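Side-chain contacts in acidocalcisomal pyrophosphatase (Trypanosoma cruzi, PDB 5CUV), which probably hydrolyses inorganic pyrophosphate to phosphate with the help of magnesium ions: residues G325-K330 and K378-G383; V282-G287 and I395-Y400. All coordinates share one frame; numbering follows the deposited sequence.

In the fold
Contacts 1 and 2 lie in the pyrophosphatase domain, on the same side of the chain's centre, with their own centres 16 Å apart and nearest atoms about 7 Å apart. They do not touch, and along the chain contact 1 is nested within the loop that contact 2 closes. Contact 1 is the one that reaches the metal site: Asp328 binds magnesium, and the side chain of Met327 is about 6 Å from that of Asp291, another residue of the site. Contact 2 is more remote, the side chain of Val283 being about 12 Å from that of Asp291. Glu278 neighbours both: Trp329 touches it, and Ser398 OG is weakly hydrogen-bonded to it.

Contact 1: G325-K330 and K378-G383; sequences GQMDWK and KFVFNG. With MG (magnesium ion), chain D.
Met327, modelled as selenomethionine, meets Val380 tip to tip, its SE 3.6 Å from Val380 CG1 and its CE beside the same methyl. The long thioether starts with CG anti to the backbone N (chi1 -177°) and then bends at both following torsions, which turns its end toward the valine, a flexible chain fitted against a compact branched one. Of the two Val380 methyls, CG1 is the nearer to the thioether, while CG2 lies between Met327 SE (4.1 Å) and Trp329 CH2 (4.2 Å), the valine and tryptophan side chains crossing at about a right angle. The same indole corner receives Phe381, whose CE1 lies near the indole plane at 4.0 Å from Trp329 CH2. Met327 CG lies over one face of the indole, 3.5 Å above its plane and offset toward the rim.

Beneath this shell is a curled mixed sheet. Strand 310-323 runs between the two segments, its backbone paired with Asp328 through Met321 and with Val380 through Gly320, and a turn closed by Gly383 N to Val380 O follows. Phe390 meets Phe381 edge-to-face.

Strand alternation puts Asp328 and Lys330 on the other side from Met327 and Trp329. There Asp328 OD1 binds magnesium at 2.5 Å, and Lys330 NZ forms a salt bridge to Asp328 OD2 (2.8 Å) as well as one to Asp296. No hydrogen bond crosses the contact, which implies division of labour: apolar contacts join the segments, while the strand's opposite side supplies charge to the metal site.

Contact 2: V282-G287 and I395-Y400; sequences VVFEGG and IDESHY
Glu397 and Tyr400, three residues apart on helix 388-412, meet Phe284 and Val283 of an irregular loop between strands 269-272 and 296-299. This is loop-on-helix packing at the surface of the pyrophosphatase domain, with no hydrogen bond crossing it.

Glu397 comes first and takes the larger share. Its CG stands beside the backbone N (chi1 -69°) and the chain runs out extended from there, crossing the Phe284 side chain at about a right angle. The phenyl ring presents its leading rim: Phe284 CZ lies 3.3 Å from Glu397 CB, and Phe284 CE2 is 3.6 Å from Glu397 CG. Farther out, Glu397 OE2 reaches the ring edge in plane, 3.2 Å from Phe284 CE2, with the carboxylate turned 57° against the ring. Glutamate suits the place because its methylenes serve as apolar surface while its carboxylate stays at a partly exposed position; the electropositive ring edge may also favour the approach of an anionic oxygen.

Ser398 points away from the loop and turns to another neighbour: its OG is hydrogen-bonded to Trp277 N. His399, too, is engaged elsewhere, through a hydrogen bond from ND1 to Gln275 O. Both tie the helix to the chain that leads into the 282-287 loop.

Tyr400 returns to the loop-facing side, one helical turn beyond Glu397. With CG anti to the backbone N (chi1 173°), its ring swings out from the helix on the loop's side, and an edge carbon rather than the ring face meets the valine methyl; the ring is long enough to reach it while the hydroxyl lies beyond. Phe284 and Val283 both also touch Met401. Val283 CG2 sits 4.2 Å from Tyr400 CE2, near the tyrosine ring plane, and the same methyl lies in plane at the edge of the Phe284 ring.

Contact 1: G325-K330 and K378-G383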
ATOM      1  N   GLY A 325      37.919  13.670 -11.442  1.00 44.86           N
ATOM      2  CA  GLY A 325      38.433  14.505 -10.365  1.00 44.76           C
ATOM      3  C   GLY A 325      37.432  15.450  -9.736  1.00 44.83           C
ATOM      4  O   GLY A 325      37.698  16.065  -8.685  1.00 45.90           O
ATOM      5  N   GLN A 326      36.273  15.575 -10.374  1.00 44.15           N
ATOM      6  CA  GLN A 326      35.199  16.443  -9.869  1.00 42.74           C
ATOM      7  C   GLN A 326      34.260  15.647  -8.936  1.00 42.15           C
ATOM      8  O   GLN A 326      34.071  14.437  -9.128  1.00 42.06           O
ATOM      9  CB  GLN A 326      34.436  17.022 -11.057  1.00 41.76           C
ATOM     10  CG  GLN A 326      34.953  18.354 -11.493  1.00 39.45           C
ATOM     11  CD  GLN A 326      34.664  18.656 -12.936  1.00 39.46           C
ATOM     12  OE1 GLN A 326      33.692  18.160 -13.530  1.00 40.28           O
ATOM     13  NE2 GLN A 326      35.506  19.498 -13.523  1.00 40.19           N
HETATM   14  N   MSE A 327      33.726  16.311  -7.905  1.00 41.19           N
HETATM   15  CA  MSE A 327      32.800  15.673  -6.974  1.00 40.04           C
HETATM   16  C   MSE A 327      31.528  15.602  -7.730  1.00 36.51           C
HETATM   17  O   MSE A 327      31.101  16.576  -8.298  1.00 35.75           O
HETATM   18  CB  MSE A 327      32.649  16.485  -5.690  1.00 44.28           C
HETATM   19  CG  MSE A 327      31.744  15.831  -4.658  1.00 52.34           C
HETATM   20 SE   MSE A 327      32.424  14.190  -3.934  1.00 63.13          SE
HETATM   21  CE  MSE A 327      33.786  14.948  -2.762  1.00 61.80           C
ATOM     22  N   ASP A 328      30.896  14.450  -7.719  1.00 34.39           N
ATOM     23  CA  ASP A 328      29.651  14.291  -8.446  1.00 32.58           C
ATOM     24  C   ASP A 328      28.615  13.503  -7.617  1.00 27.43           C
ATOM     25  O   ASP A 328      28.422  12.306  -7.760  1.00 25.68           O
ATOM     26  CB  ASP A 328      30.019  13.632  -9.785  1.00 37.24           C
ATOM     27  CG  ASP A 328      28.813  13.166 -10.594  1.00 41.78           C
ATOM     28  OD1 ASP A 328      27.776  13.901 -10.599  1.00 43.22           O
ATOM     29  OD2 ASP A 328      28.960  12.070 -11.250  1.00 42.69           O
ATOM     30  N   TRP A 329      28.013  14.236  -6.698  1.00 24.13           N
ATOM     31  CA  TRP A 329      26.985  13.747  -5.804  1.00 21.70           C
ATOM     32  C   TRP A 329      25.756  13.214  -6.566  1.00 20.85           C
ATOM     33  O   TRP A 329      25.358  13.687  -7.623  1.00 20.28           O
ATOM     34  CB  TRP A 329      26.499  14.871  -4.870  1.00 20.19           C
ATOM     35  CG  TRP A 329      27.504  15.446  -3.843  1.00 23.44           C
ATOM     36  CD1 TRP A 329      28.064  16.710  -3.851  1.00 21.83           C
ATOM     37  CD2 TRP A 329      28.100  14.762  -2.702  1.00 23.88           C
ATOM     38  NE1 TRP A 329      28.950  16.837  -2.826  1.00 21.92           N
ATOM     39  CE2 TRP A 329      29.009  15.669  -2.104  1.00 23.46           C
ATOM     40  CE3 TRP A 329      27.948  13.485  -2.141  1.00 23.10           C
ATOM     41  CZ2 TRP A 329      29.785  15.340  -0.969  1.00 22.88           C
ATOM     42  CZ3 TRP A 329      28.722  13.161  -1.000  1.00 24.02           C
ATOM     43  CH2 TRP A 329      29.632  14.097  -0.435  1.00 22.92           C
ATOM     44  N   LYS A 330      25.148  12.200  -6.002  1.00 20.95           N
ATOM     45  CA  LYS A 330      23.960  11.620  -6.561  1.00 19.75           C
ATOM     46  C   LYS A 330      23.027  11.494  -5.358  1.00 19.30           C
ATOM     47  O   LYS A 330      23.264  10.670  -4.468  1.00 18.69           O
ATOM     48  CB  LYS A 330      24.333  10.283  -7.185  1.00 19.83           C
ATOM     49  CG  LYS A 330      25.433  10.510  -8.205  1.00 18.37           C
ATOM     50  CD  LYS A 330      25.220   9.837  -9.502  1.00 19.59           C
ATOM     51  CE  LYS A 330      26.353  10.210 -10.440  1.00 21.73           C
ATOM     52  NZ  LYS A 330      26.173  11.495 -11.154  1.00 18.16           N
ATOM     53  N   LYS A 378      35.716   6.176  -8.697  1.00 31.51           N
ATOM     54  CA  LYS A 378      36.002   6.106  -7.270  1.00 31.51           C
ATOM     55  C   LYS A 378      34.906   6.875  -6.502  1.00 31.22           C
ATOM     56  O   LYS A 378      34.190   7.655  -7.095  1.00 29.75           O
ATOM     57  CB  LYS A 378      37.366   6.746  -7.011  1.00 33.37           C
ATOM     58  CG  LYS A 378      38.552   6.219  -7.854  1.00 36.39           C
ATOM     59  CD  LYS A 378      38.821   4.742  -7.550  1.00 40.48           C
ATOM     60  CE  LYS A 378      40.221   4.285  -7.939  1.00 41.79           C
ATOM     61  NZ  LYS A 378      41.299   4.934  -7.112  1.00 43.87           N
ATOM     62  N   PHE A 379      34.790   6.664  -5.190  1.00 31.78           N
ATOM     63  CA  PHE A 379      33.811   7.382  -4.352  1.00 31.16           C
ATOM     64  C   PHE A 379      34.451   7.948  -3.071  1.00 32.13           C
ATOM     65  O   PHE A 379      35.370   7.338  -2.497  1.00 31.92           O
ATOM     66  CB  PHE A 379      32.685   6.447  -3.865  1.00 29.05           C
ATOM     67  CG  PHE A 379      31.985   5.736  -4.944  1.00 28.33           C
ATOM     68  CD1 PHE A 379      32.612   4.677  -5.614  1.00 27.42           C
ATOM     69  CD2 PHE A 379      30.762   6.209  -5.411  1.00 27.71           C
ATOM     70  CE1 PHE A 379      32.036   4.101  -6.754  1.00 27.50           C
ATOM     71  CE2 PHE A 379      30.162   5.647  -6.553  1.00 28.93           C
ATOM     72  CZ  PHE A 379      30.807   4.585  -7.233  1.00 28.65           C
ATOM     73  N   VAL A 380      33.930   9.080  -2.596  1.00 31.91           N
ATOM     74  CA  VAL A 380      34.379   9.628  -1.331  1.00 32.45           C
ATOM     75  C   VAL A 380      33.661   8.818  -0.269  1.00 33.48           C
ATOM     76  O   VAL A 380      32.815   7.979  -0.611  1.00 36.40           O
ATOM     77  CB  VAL A 380      33.948  11.020  -1.168  1.00 34.18           C
ATOM     78  CG1 VAL A 380      34.664  11.882  -2.216  1.00 33.79           C
ATOM     79  CG2 VAL A 380      32.404  11.070  -1.236  1.00 34.34           C
ATOM     80  N   PHE A 381      33.996   9.032   1.005  1.00 32.52           N
ATOM     81  CA  PHE A 381      33.379   8.289   2.121  1.00 30.48           C
ATOM     82  C   PHE A 381      33.298   6.802   1.929  1.00 31.01           C
ATOM     83  O   PHE A 381      32.333   6.165   2.359  1.00 30.10           O
ATOM     84  CB  PHE A 381      31.976   8.788   2.409  1.00 28.91           C
ATOM     85  CG  PHE A 381      31.936  10.187   2.890  1.00 26.88           C
ATOM     86  CD1 PHE A 381      31.912  11.223   2.002  1.00 25.76           C
ATOM     87  CD2 PHE A 381      31.997  10.463   4.220  1.00 26.27           C
ATOM     88  CE1 PHE A 381      31.956  12.535   2.442  1.00 25.21           C
ATOM     89  CE2 PHE A 381      32.035  11.769   4.676  1.00 25.86           C
ATOM     90  CZ  PHE A 381      32.018  12.802   3.778  1.00 26.70           C
ATOM     91  N   ASN A 382      34.306   6.241   1.282  1.00 31.75           N
ATOM     92  CA  ASN A 382      34.350   4.801   1.090  1.00 33.51           C
ATOM     93  C   ASN A 382      33.148   4.248   0.358  1.00 33.78           C
ATOM     94  O   ASN A 382      32.726   3.118   0.630  1.00 34.14           O
ATOM     95  CB  ASN A 382      34.499   4.092   2.448  1.00 34.62           C
ATOM     96  CG  ASN A 382      35.802   4.503   3.195  1.00 36.91           C
ATOM     97  OD1 ASN A 382      35.836   5.536   3.905  1.00 37.61           O
ATOM     98  ND2 ASN A 382      36.877   3.713   3.011  1.00 35.11           N
ATOM     99  N   GLY A 383      32.594   5.031  -0.571  1.00 33.05           N
ATOM    100  CA  GLY A 383      31.437   4.550  -1.310  1.00 31.93           C
ATOM    101  C   GLY A 383      30.195   4.234  -0.486  1.00 31.55           C
ATOM    102  O   GLY A 383      29.266   3.611  -1.003  1.00 31.74           O
TER
HETATM  103 MG    MG D 502      26.577  15.882 -11.443  1.00 41.24          MG

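Contact 2: V282-G287 and I395-Y400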
ATOM      1  N   VAL A 282      35.345  26.591  -6.254  1.00 59.70           N
ATOM      2  CA  VAL A 282      34.955  26.337  -4.888  1.00 62.20           C
ATOM      3  C   VAL A 282      34.325  27.725  -4.567  1.00 64.11           C
ATOM      4  O   VAL A 282      34.830  28.736  -5.068  1.00 64.30           O
ATOM      5  CB  VAL A 282      36.193  26.045  -4.026  1.00 61.35           C
ATOM      6  CG1 VAL A 282      35.885  26.321  -2.571  1.00 61.78           C
ATOM      7  CG2 VAL A 282      36.612  24.591  -4.214  1.00 60.68           C
ATOM      8  N   VAL A 283      33.220  27.795  -3.805  1.00 65.99           N
ATOM      9  CA  VAL A 283      32.613  29.113  -3.486  1.00 67.38           C
ATOM     10  C   VAL A 283      32.590  29.460  -1.964  1.00 68.14           C
ATOM     11  O   VAL A 283      32.443  30.625  -1.594  1.00 67.96           O
ATOM     12  CB  VAL A 283      31.145  29.306  -4.167  1.00 67.99           C
ATOM     13  CG1 VAL A 283      31.013  28.439  -5.432  1.00 67.24           C
ATOM     14  CG2 VAL A 283      30.018  28.997  -3.191  1.00 67.66           C
ATOM     15  N   PHE A 284      32.722  28.455  -1.092  1.00 69.52           N
ATOM     16  CA  PHE A 284      32.803  28.685   0.366  1.00 70.38           C
ATOM     17  C   PHE A 284      33.897  27.783   0.933  1.00 70.52           C
ATOM     18  O   PHE A 284      34.298  26.809   0.277  1.00 69.56           O
ATOM     19  CB  PHE A 284      31.461  28.484   1.109  1.00 71.10           C
ATOM     20  CG  PHE A 284      30.683  27.282   0.677  1.00 71.87           C
ATOM     21  CD1 PHE A 284      30.272  27.136  -0.650  1.00 71.53           C
ATOM     22  CD2 PHE A 284      30.330  26.306   1.600  1.00 72.41           C
ATOM     23  CE1 PHE A 284      29.526  26.043  -1.054  1.00 71.59           C
ATOM     24  CE2 PHE A 284      29.572  25.193   1.208  1.00 72.61           C
ATOM     25  CZ  PHE A 284      29.171  25.063  -0.122  1.00 72.32           C
ATOM     26  N   GLU A 285      34.372  28.142   2.134  1.00 71.49           N
ATOM     27  CA  GLU A 285      35.494  27.492   2.858  1.00 72.34           C
ATOM     28  C   GLU A 285      35.646  25.950   2.993  1.00 71.82           C
ATOM     29  O   GLU A 285      36.725  25.450   3.319  1.00 71.75           O
ATOM     30  CB  GLU A 285      35.655  28.178   4.232  1.00 73.31           C
ATOM     31  CG  GLU A 285      35.960  29.690   4.082  1.00 75.32           C
ATOM     32  CD  GLU A 285      36.274  30.413   5.400  1.00 76.48           C
ATOM     33  OE1 GLU A 285      35.793  29.954   6.466  1.00 77.12           O
ATOM     34  OE2 GLU A 285      36.988  31.447   5.362  1.00 75.74           O
ATOM     35  N   GLY A 286      34.577  25.208   2.745  1.00 70.99           N
ATOM     36  CA  GLY A 286      34.642  23.757   2.770  1.00 69.07           C
ATOM     37  C   GLY A 286      34.081  23.363   1.408  1.00 67.79           C
ATOM     38  O   GLY A 286      33.319  22.398   1.262  1.00 67.58           O
ATOM     39  N   GLY A 287      34.441  24.173   0.416  1.00 66.04           N
ATOM     40  CA  GLY A 287      33.991  23.967  -0.942  1.00 63.63           C
ATOM     41  C   GLY A 287      34.660  22.809  -1.667  1.00 61.79           C
ATOM     42  O   GLY A 287      35.867  22.581  -1.601  1.00 60.62           O
ATOM     43  N   ILE A 395      22.588  19.465  -0.245  1.00 24.92           N
ATOM     44  CA  ILE A 395      21.603  20.099  -1.085  1.00 24.53           C
ATOM     45  C   ILE A 395      21.460  21.555  -0.794  1.00 24.09           C
ATOM     46  O   ILE A 395      21.258  22.307  -1.729  1.00 23.70           O
ATOM     47  CB  ILE A 395      20.222  19.348  -1.024  1.00 24.35           C
ATOM     48  CG1 ILE A 395      20.464  17.865  -1.432  1.00 23.20           C
ATOM     49  CG2 ILE A 395      19.197  20.078  -1.887  1.00 18.90           C
ATOM     50  CD1 ILE A 395      19.254  17.019  -1.581  1.00 23.59           C
ATOM     51  N   ASP A 396      21.587  21.970   0.468  1.00 25.45           N
ATOM     52  CA  ASP A 396      21.479  23.416   0.780  1.00 29.36           C
ATOM     53  C   ASP A 396      22.671  24.218   0.304  1.00 29.25           C
ATOM     54  O   ASP A 396      22.530  25.366  -0.141  1.00 29.01           O
ATOM     55  CB  ASP A 396      21.343  23.670   2.263  1.00 34.29           C
ATOM     56  CG  ASP A 396      19.947  23.498   2.733  1.00 40.14           C
ATOM     57  OD1 ASP A 396      19.208  22.582   2.246  1.00 43.58           O
ATOM     58  OD2 ASP A 396      19.579  24.289   3.616  1.00 45.24           O
ATOM     59  N   GLU A 397      23.855  23.619   0.430  1.00 29.10           N
ATOM     60  CA  GLU A 397      25.053  24.281  -0.010  1.00 29.82           C
ATOM     61  C   GLU A 397      24.912  24.475  -1.510  1.00 28.19           C
ATOM     62  O   GLU A 397      25.291  25.504  -2.076  1.00 28.43           O
ATOM     63  CB  GLU A 397      26.283  23.452   0.401  1.00 31.54           C
ATOM     64  CG  GLU A 397      26.420  23.508   1.916  1.00 36.89           C
ATOM     65  CD  GLU A 397      27.557  22.669   2.551  1.00 41.27           C
ATOM     66  OE1 GLU A 397      27.675  21.445   2.255  1.00 44.05           O
ATOM     67  OE2 GLU A 397      28.313  23.241   3.401  1.00 42.68           O
ATOM     68  N   SER A 398      24.278  23.508  -2.140  1.00 27.26           N
ATOM     69  CA  SER A 398      24.101  23.559  -3.558  1.00 26.06           C
ATOM     70  C   SER A 398      23.063  24.597  -3.895  1.00 26.07           C
ATOM     71  O   SER A 398      23.064  25.203  -4.973  1.00 25.42           O
ATOM     72  CB  SER A 398      23.660  22.198  -4.061  1.00 26.13           C
ATOM     73  OG  SER A 398      23.661  22.198  -5.468  1.00 27.23           O
ATOM     74  N   HIS A 399      22.134  24.788  -2.981  1.00 25.77           N
ATOM     75  CA  HIS A 399      21.123  25.769  -3.269  1.00 26.35           C
ATOM     76  C   HIS A 399      21.795  27.144  -3.075  1.00 27.19           C
ATOM     77  O   HIS A 399      21.641  28.082  -3.891  1.00 26.48           O
ATOM     78  CB  HIS A 399      19.928  25.557  -2.357  1.00 23.66           C
ATOM     79  CG  HIS A 399      18.788  26.455  -2.667  1.00 23.12           C
ATOM     80  ND1 HIS A 399      18.391  26.732  -3.958  1.00 25.22           N
ATOM     81  CD2 HIS A 399      17.931  27.115  -1.862  1.00 22.81           C
ATOM     82  CE1 HIS A 399      17.335  27.527  -3.933  1.00 24.71           C
ATOM     83  NE2 HIS A 399      17.038  27.773  -2.670  1.00 24.23           N
ATOM     84  N   TYR A 400      22.563  27.245  -2.000  1.00 28.81           N
ATOM     85  CA  TYR A 400      23.269  28.462  -1.720  1.00 31.13           C
ATOM     86  C   TYR A 400      24.116  28.905  -2.949  1.00 31.69           C
ATOM     87  O   TYR A 400      23.954  30.044  -3.418  1.00 31.10           O
ATOM     88  CB  TYR A 400      24.134  28.297  -0.436  1.00 34.02           C
ATOM     89  CG  TYR A 400      25.030  29.510  -0.214  1.00 38.57           C
ATOM     90  CD1 TYR A 400      24.580  30.602   0.540  1.00 39.27           C
ATOM     91  CD2 TYR A 400      26.283  29.616  -0.875  1.00 38.77           C
ATOM     92  CE1 TYR A 400      25.334  31.765   0.630  1.00 41.38           C
ATOM     93  CE2 TYR A 400      27.034  30.759  -0.801  1.00 40.76           C
ATOM     94  CZ  TYR A 400      26.560  31.848  -0.047  1.00 43.54           C
ATOM     95  OH  TYR A 400      27.290  33.049   0.001  1.00 46.89           O
TER